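Local coordinates for periplasmic branched-chain amino acid-binding protein (Burkholderia mallei, PDB 3I09), which probably captures branched-chain amino acids or related small carboxylates in the periplasm for an ABC transporter, and binds acetoacetic acid, at residues A[112-115]-A[116-119]; A[282-285]-A[286-290]; A[363-366]-A[367-370]. All coordinates share one frame; numbering follows the deposited sequence.

Contact 1 (A[112-115]-A[116-119])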
ATOM      1  N   GLN A 112       9.153 -14.011   2.959  1.00 14.48           N
ATOM      2  CA  GLN A 112       7.918 -14.716   3.267  1.00 15.02           C
ATOM      3  C   GLN A 112       7.020 -14.901   2.052  1.00 15.39           C
ATOM      4  O   GLN A 112       5.793 -14.993   2.181  1.00 14.79           O
ATOM      5  CB  GLN A 112       7.199 -14.023   4.431  1.00 15.46           C
ATOM      6  CG  GLN A 112       8.076 -14.083   5.697  1.00 19.09           C
ATOM      7  CD  GLN A 112       7.473 -13.432   6.940  1.00 25.38           C
ATOM      8  OE1 GLN A 112       8.159 -12.673   7.661  1.00 31.78           O
ATOM      9  NE2 GLN A 112       6.233 -13.743   7.230  1.00 25.32           N
ATOM     10  N   CYS A 113       7.637 -15.048   0.871  1.00 14.27           N
ATOM     11  CA  CYS A 113       6.870 -15.265  -0.338  1.00 14.96           C
ATOM     12  C   CYS A 113       6.201 -16.638  -0.286  1.00 14.96           C
ATOM     13  O   CYS A 113       6.677 -17.569   0.393  1.00 14.83           O
ATOM     14  CB  CYS A 113       7.747 -15.111  -1.575  1.00 15.70           C
ATOM     15  SG  CYS A 113       8.906 -16.477  -1.798  1.00 22.53           S
ATOM     16  N   THR A 114       5.045 -16.735  -0.916  1.00 13.38           N
ATOM     17  CA  THR A 114       4.295 -17.992  -0.955  1.00 14.80           C
ATOM     18  C   THR A 114       3.720 -18.144  -2.359  1.00 14.17           C
ATOM     19  O   THR A 114       3.617 -17.170  -3.087  1.00 14.30           O
ATOM     20  CB  THR A 114       3.148 -18.075   0.104  1.00 14.19           C
ATOM     21  OG1 THR A 114       1.894 -17.747  -0.470  1.00 14.68           O
ATOM     22  CG2 THR A 114       3.390 -17.153   1.353  1.00 15.69           C
ATOM     23  N   PRO A 115       3.328 -19.348  -2.720  1.00 14.52           N
ATOM     24  CA  PRO A 115       2.671 -19.601  -3.976  1.00 14.74           C
ATOM     25  C   PRO A 115       1.219 -19.156  -4.043  1.00 14.26           C
ATOM     26  O   PRO A 115       0.637 -19.254  -5.112  1.00 14.18           O
ATOM     27  CB  PRO A 115       2.700 -21.129  -4.096  1.00 14.77           C
ATOM     28  CG  PRO A 115       3.561 -21.606  -3.020  1.00 16.91           C
ATOM     29  CD  PRO A 115       3.473 -20.588  -1.941  1.00 15.97           C
ATOM     30  N   TYR A 116       0.679 -18.653  -2.929  1.00 12.56           N
ATOM     31  CA  TYR A 116      -0.713 -18.242  -2.840  1.00 13.16           C
ATOM     32  C   TYR A 116      -0.909 -16.754  -2.579  1.00 13.03           C
ATOM     33  O   TYR A 116      -2.044 -16.339  -2.299  1.00 13.93           O
ATOM     34  CB  TYR A 116      -1.409 -19.072  -1.735  1.00 13.46           C
ATOM     35  CG  TYR A 116      -1.381 -20.542  -2.078  1.00 13.65           C
ATOM     36  CD1 TYR A 116      -2.299 -21.078  -2.978  1.00 16.92           C
ATOM     37  CD2 TYR A 116      -0.381 -21.362  -1.609  1.00 15.98           C
ATOM     38  CE1 TYR A 116      -2.243 -22.410  -3.356  1.00 17.70           C
ATOM     39  CE2 TYR A 116      -0.334 -22.708  -1.977  1.00 16.27           C
ATOM     40  CZ  TYR A 116      -1.253 -23.209  -2.853  1.00 16.95           C
ATOM     41  OH  TYR A 116      -1.188 -24.536  -3.223  1.00 20.56           O
ATOM     42  N   THR A 117       0.169 -15.961  -2.682  1.00 12.74           N
ATOM     43  CA  THR A 117       0.157 -14.555  -2.288  1.00 12.51           C
ATOM     44  C   THR A 117       0.300 -13.651  -3.495  1.00 11.66           C
ATOM     45  O   THR A 117       1.139 -13.901  -4.353  1.00 10.73           O
ATOM     46  CB  THR A 117       1.297 -14.297  -1.327  1.00 13.90           C
ATOM     47  OG1 THR A 117       1.144 -15.169  -0.186  1.00 16.81           O
ATOM     48  CG2 THR A 117       1.346 -12.789  -0.898  1.00 11.66           C
ATOM     49  N   VAL A 118      -0.522 -12.613  -3.556  1.00 10.57           N
ATOM     50  CA  VAL A 118      -0.362 -11.565  -4.525  1.00 10.16           C
ATOM     51  C   VAL A 118      -0.203 -10.257  -3.753  1.00 12.17           C
ATOM     52  O   VAL A 118      -1.022  -9.969  -2.872  1.00 11.27           O
ATOM     53  CB  VAL A 118      -1.581 -11.481  -5.451  1.00 11.24           C
ATOM     54  CG1 VAL A 118      -1.441 -10.301  -6.438  1.00  9.54           C
ATOM     55  CG2 VAL A 118      -1.739 -12.809  -6.189  1.00 11.88           C
ATOM     56  N   HIS A 119       0.818  -9.463  -4.113  1.00 11.21           N
ATOM     57  CA  HIS A 119       1.021  -8.147  -3.510  1.00 11.26           C
ATOM     58  C   HIS A 119       0.687  -7.133  -4.593  1.00 12.14           C
ATOM     59  O   HIS A 119       1.412  -6.965  -5.567  1.00 11.58           O
ATOM     60  CB  HIS A 119       2.444  -8.001  -2.947  1.00 11.77           C
ATOM     61  CG  HIS A 119       2.560  -6.954  -1.858  1.00 10.54           C
ATOM     62  ND1 HIS A 119       3.772  -6.586  -1.318  1.00 14.13           N
ATOM     63  CD2 HIS A 119       1.621  -6.270  -1.163  1.00 13.02           C
ATOM     64  CE1 HIS A 119       3.580  -5.665  -0.390  1.00 11.15           C
ATOM     65  NE2 HIS A 119       2.282  -5.455  -0.267  1.00 11.70           N
TER
HETATM   66  O   HOH W   1       2.578 -16.012  -5.366  1.00 12.02           O

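Contact 2 (A[282-285]-A[286-290])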
ATOM      1  N   ALA A 282      -7.194   0.192  -5.776  1.00  9.68           N
ATOM      2  CA  ALA A 282      -6.583  -1.153  -5.874  1.00  9.67           C
ATOM      3  C   ALA A 282      -7.469  -2.266  -5.295  1.00  9.77           C
ATOM      4  O   ALA A 282      -7.531  -3.360  -5.863  1.00  9.85           O
ATOM      5  CB  ALA A 282      -5.225  -1.158  -5.206  1.00  9.58           C
ATOM      6  N   ASP A 283      -8.190  -1.982  -4.194  1.00 10.32           N
ATOM      7  CA  ASP A 283      -9.151  -2.933  -3.637  1.00 11.25           C
ATOM      8  C   ASP A 283     -10.170  -3.367  -4.702  1.00 10.50           C
ATOM      9  O   ASP A 283     -10.429  -4.581  -4.883  1.00 11.08           O
ATOM     10  CB  ASP A 283      -9.922  -2.343  -2.439  1.00 11.73           C
ATOM     11  CG  ASP A 283      -9.084  -2.156  -1.168  1.00 15.77           C
ATOM     12  OD1 ASP A 283      -8.068  -2.854  -0.973  1.00 16.01           O
ATOM     13  OD2 ASP A 283      -9.494  -1.266  -0.342  1.00 15.75           O
ATOM     14  N   TYR A 284     -10.778  -2.381  -5.375  1.00 10.66           N
ATOM     15  CA  TYR A 284     -11.745  -2.654  -6.429  1.00 10.03           C
ATOM     16  C   TYR A 284     -11.070  -3.460  -7.554  1.00 11.16           C
ATOM     17  O   TYR A 284     -11.593  -4.497  -7.984  1.00 11.52           O
ATOM     18  CB  TYR A 284     -12.358  -1.350  -6.942  1.00 10.36           C
ATOM     19  CG  TYR A 284     -13.345  -1.486  -8.082  1.00 10.19           C
ATOM     20  CD1 TYR A 284     -12.930  -1.860  -9.343  1.00 13.24           C
ATOM     21  CD2 TYR A 284     -14.708  -1.222  -7.895  1.00 11.15           C
ATOM     22  CE1 TYR A 284     -13.835  -1.981 -10.404  1.00 13.09           C
ATOM     23  CE2 TYR A 284     -15.619  -1.298  -8.965  1.00 10.96           C
ATOM     24  CZ  TYR A 284     -15.166  -1.717 -10.196  1.00 11.85           C
ATOM     25  OH  TYR A 284     -16.027  -1.833 -11.222  1.00 10.87           O
ATOM     26  N   SER A 285      -9.906  -3.016  -8.002  1.00 11.65           N
ATOM     27  CA  SER A 285      -9.241  -3.659  -9.140  1.00 12.68           C
ATOM     28  C   SER A 285      -8.865  -5.106  -8.847  1.00 11.14           C
ATOM     29  O   SER A 285      -8.980  -5.976  -9.697  1.00 11.48           O
ATOM     30  CB  SER A 285      -7.974  -2.864  -9.528  1.00 12.77           C
ATOM     31  OG  SER A 285      -7.222  -3.517 -10.537  1.00 11.85           O
ATOM     32  N   SER A 286      -8.367  -5.344  -7.639  1.00 11.56           N
ATOM     33  CA  SER A 286      -7.889  -6.670  -7.231  1.00 11.61           C
ATOM     34  C   SER A 286      -9.048  -7.654  -7.221  1.00 11.12           C
ATOM     35  O   SER A 286      -8.891  -8.813  -7.625  1.00 12.12           O
ATOM     36  CB  SER A 286      -7.188  -6.620  -5.845  1.00 12.29           C
ATOM     37  OG  SER A 286      -8.137  -6.371  -4.842  1.00 14.59           O
ATOM     38  N   VAL A 287     -10.246  -7.199  -6.823  1.00 11.02           N
ATOM     39  CA  VAL A 287     -11.434  -8.056  -6.836  1.00 10.02           C
ATOM     40  C   VAL A 287     -11.877  -8.389  -8.269  1.00 10.39           C
ATOM     41  O   VAL A 287     -12.192  -9.532  -8.587  1.00 10.64           O
ATOM     42  CB  VAL A 287     -12.576  -7.442  -5.969  1.00 10.72           C
ATOM     43  CG1 VAL A 287     -13.928  -8.150  -6.181  1.00 10.14           C
ATOM     44  CG2 VAL A 287     -12.127  -7.526  -4.470  1.00 11.16           C
ATOM     45  N   THR A 288     -11.882  -7.394  -9.138  1.00 10.73           N
ATOM     46  CA  THR A 288     -12.124  -7.638 -10.519  1.00 10.18           C
ATOM     47  C   THR A 288     -11.139  -8.677 -11.094  1.00 10.63           C
ATOM     48  O   THR A 288     -11.541  -9.610 -11.781  1.00 11.54           O
ATOM     49  CB  THR A 288     -12.069  -6.350 -11.342  1.00 11.72           C
ATOM     50  OG1 THR A 288     -12.928  -5.366 -10.759  1.00 11.28           O
ATOM     51  CG2 THR A 288     -12.501  -6.643 -12.763  1.00 11.46           C
ATOM     52  N   THR A 289      -9.866  -8.519 -10.772  1.00 10.80           N
ATOM     53  CA  THR A 289      -8.821  -9.446 -11.230  1.00 10.25           C
ATOM     54  C   THR A 289      -9.062 -10.870 -10.717  1.00 11.79           C
ATOM     55  O   THR A 289      -8.984 -11.836 -11.485  1.00 11.05           O
ATOM     56  CB  THR A 289      -7.455  -8.884 -10.851  1.00 10.14           C
ATOM     57  OG1 THR A 289      -7.276  -7.653 -11.581  1.00 11.16           O
ATOM     58  CG2 THR A 289      -6.333  -9.911 -11.143  1.00 11.21           C
ATOM     59  N   TYR A 290      -9.334 -11.019  -9.420  1.00 10.48           N
ATOM     60  CA  TYR A 290      -9.683 -12.327  -8.876  1.00 10.55           C
ATOM     61  C   TYR A 290     -10.894 -12.938  -9.590  1.00 10.48           C
ATOM     62  O   TYR A 290     -10.865 -14.105  -9.970  1.00  9.28           O
ATOM     63  CB  TYR A 290      -9.963 -12.220  -7.386  1.00 10.55           C
ATOM     64  CG  TYR A 290     -10.462 -13.490  -6.790  1.00 10.70           C
ATOM     65  CD1 TYR A 290      -9.602 -14.535  -6.504  1.00 11.76           C
ATOM     66  CD2 TYR A 290     -11.831 -13.663  -6.529  1.00 13.10           C
ATOM     67  CE1 TYR A 290     -10.096 -15.736  -5.959  1.00 12.46           C
ATOM     68  CE2 TYR A 290     -12.322 -14.842  -6.002  1.00 12.54           C
ATOM     69  CZ  TYR A 290     -11.445 -15.873  -5.730  1.00 12.72           C
ATOM     70  OH  TYR A 290     -11.895 -17.067  -5.230  1.00 15.32           O
TER

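Contact 3 (A[363-366]-A[367-370])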
ATOM      1  N   PHE A 363      10.136  -2.420  -8.793  1.00 16.77           N
ATOM      2  CA  PHE A 363      10.092  -3.449  -7.767  1.00 14.74           C
ATOM      3  C   PHE A 363      11.403  -4.243  -7.665  1.00 15.19           C
ATOM      4  O   PHE A 363      12.351  -4.027  -8.440  1.00 14.29           O
ATOM      5  CB  PHE A 363       8.893  -4.373  -8.057  1.00 14.94           C
ATOM      6  CG  PHE A 363       7.557  -3.669  -7.941  1.00 14.35           C
ATOM      7  CD1 PHE A 363       6.971  -3.508  -6.717  1.00 14.69           C
ATOM      8  CD2 PHE A 363       6.925  -3.134  -9.066  1.00 16.03           C
ATOM      9  CE1 PHE A 363       5.762  -2.826  -6.573  1.00 15.60           C
ATOM     10  CE2 PHE A 363       5.717  -2.451  -8.944  1.00 14.96           C
ATOM     11  CZ  PHE A 363       5.121  -2.310  -7.727  1.00 16.76           C
ATOM     12  N   THR A 364      11.441  -5.181  -6.721  1.00 14.28           N
ATOM     13  CA  THR A 364      12.636  -6.001  -6.474  1.00 14.73           C
ATOM     14  C   THR A 364      13.077  -6.696  -7.764  1.00 16.35           C
ATOM     15  O   THR A 364      12.248  -7.275  -8.465  1.00 15.08           O
ATOM     16  CB  THR A 364      12.334  -7.076  -5.395  1.00 14.97           C
ATOM     17  OG1 THR A 364      11.941  -6.435  -4.169  1.00 14.59           O
ATOM     18  CG2 THR A 364      13.544  -7.947  -5.141  1.00 15.55           C
ATOM     19  N   THR A 365      14.377  -6.627  -8.079  1.00 16.93           N
ATOM     20  CA  THR A 365      14.908  -7.284  -9.259  1.00 18.09           C
ATOM     21  C   THR A 365      15.177  -8.759  -9.002  1.00 18.52           C
ATOM     22  O   THR A 365      15.362  -9.192  -7.851  1.00 17.51           O
ATOM     23  CB  THR A 365      16.243  -6.624  -9.738  1.00 18.88           C
ATOM     24  OG1 THR A 365      17.282  -6.864  -8.770  1.00 18.32           O
ATOM     25  CG2 THR A 365      16.078  -5.129  -9.962  1.00 19.37           C
ATOM     26  N   LYS A 366      15.210  -9.533 -10.079  1.00 18.03           N
ATOM     27  CA  LYS A 366      15.534 -10.942  -9.961  1.00 19.08           C
ATOM     28  C   LYS A 366      16.838 -11.182  -9.234  1.00 18.64           C
ATOM     29  O   LYS A 366      16.930 -12.108  -8.472  1.00 18.37           O
ATOM     30  CB  LYS A 366      15.612 -11.613 -11.336  1.00 18.60           C
ATOM     31  CG  LYS A 366      15.617 -13.116 -11.272  1.00 22.03           C
ATOM     32  CD  LYS A 366      15.425 -13.729 -12.671  1.00 26.73           C
ATOM     33  CE  LYS A 366      15.564 -15.233 -12.650  1.00 30.18           C
ATOM     34  NZ  LYS A 366      16.091 -15.772 -13.938  1.00 35.18           N
ATOM     35  N   GLN A 367      17.850 -10.364  -9.493  1.00 20.18           N
ATOM     36  CA  GLN A 367      19.158 -10.557  -8.909  1.00 21.12           C
ATOM     37  C   GLN A 367      19.181 -10.269  -7.407  1.00 20.72           C
ATOM     38  O   GLN A 367      20.012 -10.838  -6.700  1.00 20.70           O
ATOM     39  CB  GLN A 367      20.216  -9.699  -9.625  1.00 21.93           C
ATOM     40  CG  GLN A 367      20.462 -10.141 -11.075  1.00 26.15           C
ATOM     41  CD  GLN A 367      19.297  -9.789 -12.049  1.00 33.22           C
ATOM     42  OE1 GLN A 367      18.472  -8.877 -11.787  1.00 33.48           O
ATOM     43  NE2 GLN A 367      19.231 -10.522 -13.184  1.00 34.86           N
ATOM     44  N   GLU A 368      18.267  -9.427  -6.926  1.00 19.45           N
ATOM     45  CA  GLU A 368      18.280  -8.996  -5.536  0.70 20.20           C
ATOM     46  C   GLU A 368      17.183  -9.658  -4.696  1.00 18.44           C
ATOM     47  O   GLU A 368      17.079  -9.402  -3.500  1.00 19.66           O
ATOM     48  CB  GLU A 368      18.147  -7.464  -5.456  0.70 21.02           C
ATOM     49  CG  GLU A 368      19.193  -6.662  -6.332  0.70 24.59           C
ATOM     50  CD  GLU A 368      20.649  -6.773  -5.850  0.70 28.91           C
ATOM     51  OE1 GLU A 368      20.891  -6.691  -4.624  0.70 33.80           O
ATOM     52  OE2 GLU A 368      21.568  -6.922  -6.701  0.70 31.84           O
ATOM     53  N   THR A 369      16.367 -10.500  -5.309  1.00 16.94           N
ATOM     54  CA  THR A 369      15.260 -11.124  -4.599  1.00 15.75           C
ATOM     55  C   THR A 369      15.696 -11.980  -3.415  1.00 16.06           C
ATOM     56  O   THR A 369      16.734 -12.647  -3.471  1.00 15.72           O
ATOM     57  CB  THR A 369      14.436 -12.027  -5.520  1.00 16.05           C
ATOM     58  OG1 THR A 369      13.219 -12.393  -4.870  1.00 14.59           O
ATOM     59  CG2 THR A 369      15.248 -13.293  -5.951  1.00 15.50           C
ATOM     60  N   ARG A 370      14.887 -11.980  -2.368  1.00 15.62           N
ATOM     61  CA  ARG A 370      15.047 -12.934  -1.256  1.00 15.74           C
ATOM     62  C   ARG A 370      13.922 -13.976  -1.280  1.00 15.52           C
ATOM     63  O   ARG A 370      13.709 -14.734  -0.309  1.00 15.38           O
ATOM     64  CB  ARG A 370      15.138 -12.189   0.088  1.00 15.76           C
ATOM     65  CG  ARG A 370      16.226 -11.061   0.110  1.00 16.74           C
ATOM     66  CD  ARG A 370      15.715  -9.655  -0.199  1.00 16.06           C
ATOM     67  NE  ARG A 370      14.709  -9.261   0.768  1.00 15.08           N
ATOM     68  CZ  ARG A 370      13.891  -8.216   0.662  1.00 18.23           C
ATOM     69  NH1 ARG A 370      13.945  -7.377  -0.380  1.00 20.52           N
ATOM     70  NH2 ARG A 370      13.014  -7.998   1.624  1.00 18.90           N
TER

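Contact 1 (A[112-115]-A[116-119])
Thr114 to Thr117 form a type I beta turn, with Pro115 and Tyr116 at its two corners. The hydroxyl of Thr114 sits inside this turn and works in both directions. Its OG1 accepts the backbone N-H of Tyr116, with N to OG1 at 2.9 Å and an N-H...O angle of 156°. This side-chain bond to the N-H two residues on defines an ST turn. The same Thr114 OG1 donates to Thr117 OG1 at 2.7 Å, and the two threonine side chains cross at about a right angle. The Thr114 chi1 of 98° lies off a staggered position, which suggests some strain in exchange for the two bonds. Thr117 OG1 is in turn hydrogen-bonded to Asn88 OD1 of helix 81-94. A water bridges the backbone across the turn, donating to Thr114 O at 2.8 Å and to Thr117 O at 2.7 Å. The Tyr116 ring has Pro115 O over one face and Thr114 OG1 near its plane at the edge. Pro115 CD meets Tyr116 CD2 at 3.9 Å. The Tyr116 hydroxyl is hydrogen-bonded to Asp303 of helix 302-309. Beside the turn, Cys113 is in a disulfide with Cys371. This is a type I turn with an ST turn at Thr114, its ends bridged by water, leading into edge strand 117-119 of the six-stranded sheet in this type I periplasmic binding protein.

Contact 2 (A[282-285]-A[286-290])
One turn of alpha helix 278-297 joins Ala282-Ser285 to Ser286-Thr289, and in it the hydroxyl of Ser286 folds back onto a backbone carbonyl. The main-chain bonds are regular. Ser286 N reaches Ala282 O at 2.8 Å, Thr288 N reaches Tyr284 O at 3.1 Å, and Thr289 N reaches Ser285 O at 2.9 Å. Val287 N to Asp283 O is longer, at 3.3 Å. That carbonyl has a second donor, since Ser286 OG also gives its proton to Asp283 O at 2.9 Å. Both donors approach from the same face of the carbonyl plane, and the hydroxyl stands 37° out of it. The Ser286 chi1 of 70° sets OG between its own N and carbonyl carbon, which turns it toward the preceding turn, onto the carbonyl three residues earlier. Thr288 OG1 lies obliquely to the Tyr284 ring, 3.5 Å from Tyr284 CE1, and 3.2 Å from Tyr284 O. The Tyr284 hydroxyl binds Asp35 of helix 22-36, and Val287 packs on Ile29 and Ala32 of that helix. Ser285 OG and Thr289 OG1 both bond to Tyr120 OH, and Ser285 OG also to Asp316, while Tyr290 leans on strand 72-77 and on Val305 of helix 302-309.

Contact 3 (A[363-366]-A[367-370])
Thr365 and Glu368 make the assigned hydrogen bonds across this bend. Glu368 N donates to Thr365 O at 3.1 Å, with an N-H...O angle of 141°. The donor stands 63° out of the carbonyl plane, so it does not meet a lone pair. A weak second bond runs from Glu368 N to Thr365 OG1 at 3.3 Å. Thr365 can offer both oxygens because its chi1 of 68° puts OG1 between the backbone N and the carbonyl carbon. Thr369 N comes within 3.0 Å of Thr365 O. Two methyl groups pack against the backbone. Thr364 CG2 rests 3.7 Å from Thr369 CA, and Thr369 CG2 touches Lys366 O at 3.3 Å. The Gln367 chain bends at chi2, and this folds its amide back over the preceding residues. Its OE1 comes to 3.8 Å from Thr365 CB. The Lys366 chain is extended beyond CG, and its NZ makes a long, weak ion pair with the carboxylate of Lys375. Arg370 brings its guanidinium obliquely toward Thr364, with NH1 4.4 Å from Thr364 OG1.

Beyond this shell, Arg370 forms salt bridges to Glu111 and Asp106, and its backbone N bonds to Asn110. Thr369 OG1 accepts from Cys371 N, the half-cystine joined to Cys113. Thr364 O and Phe363 O are bonded to Arg324 and Lys129, respectively.

The assigned bonds within the bend are one moderate bond and one weak one, both from Glu368 N. Several of its outside partners are charged. This implies that the surface loop after helix 359-362 probably owes much of its position to the ion pairs of Arg370 with Glu111 and Asp106 and to the nearby disulfide.

How the contacts relate
Along the chain the contacts come in series: 112-119, then 282-290, then 363-370. None touches another. Contact 1 lies about 16 Å from contact 2 and 15 Å from contact 3, centre to centre, while contacts 2 and 3 are about 25 Å apart. Contacts 1 and 2 meet the same six-stranded sheet: contact 1 runs into its edge strand 117-119, and contact 2 packs on strand 72-77. Both also touch helix 302-309. The disulfide Cys113-Cys371 joins the loop of contact 1 to the residue directly after contact 3. With the Arg370 salt bridges to Asp106 and Glu111, it ties the C-terminal tail to the loop between strands 97-100 and 117-119.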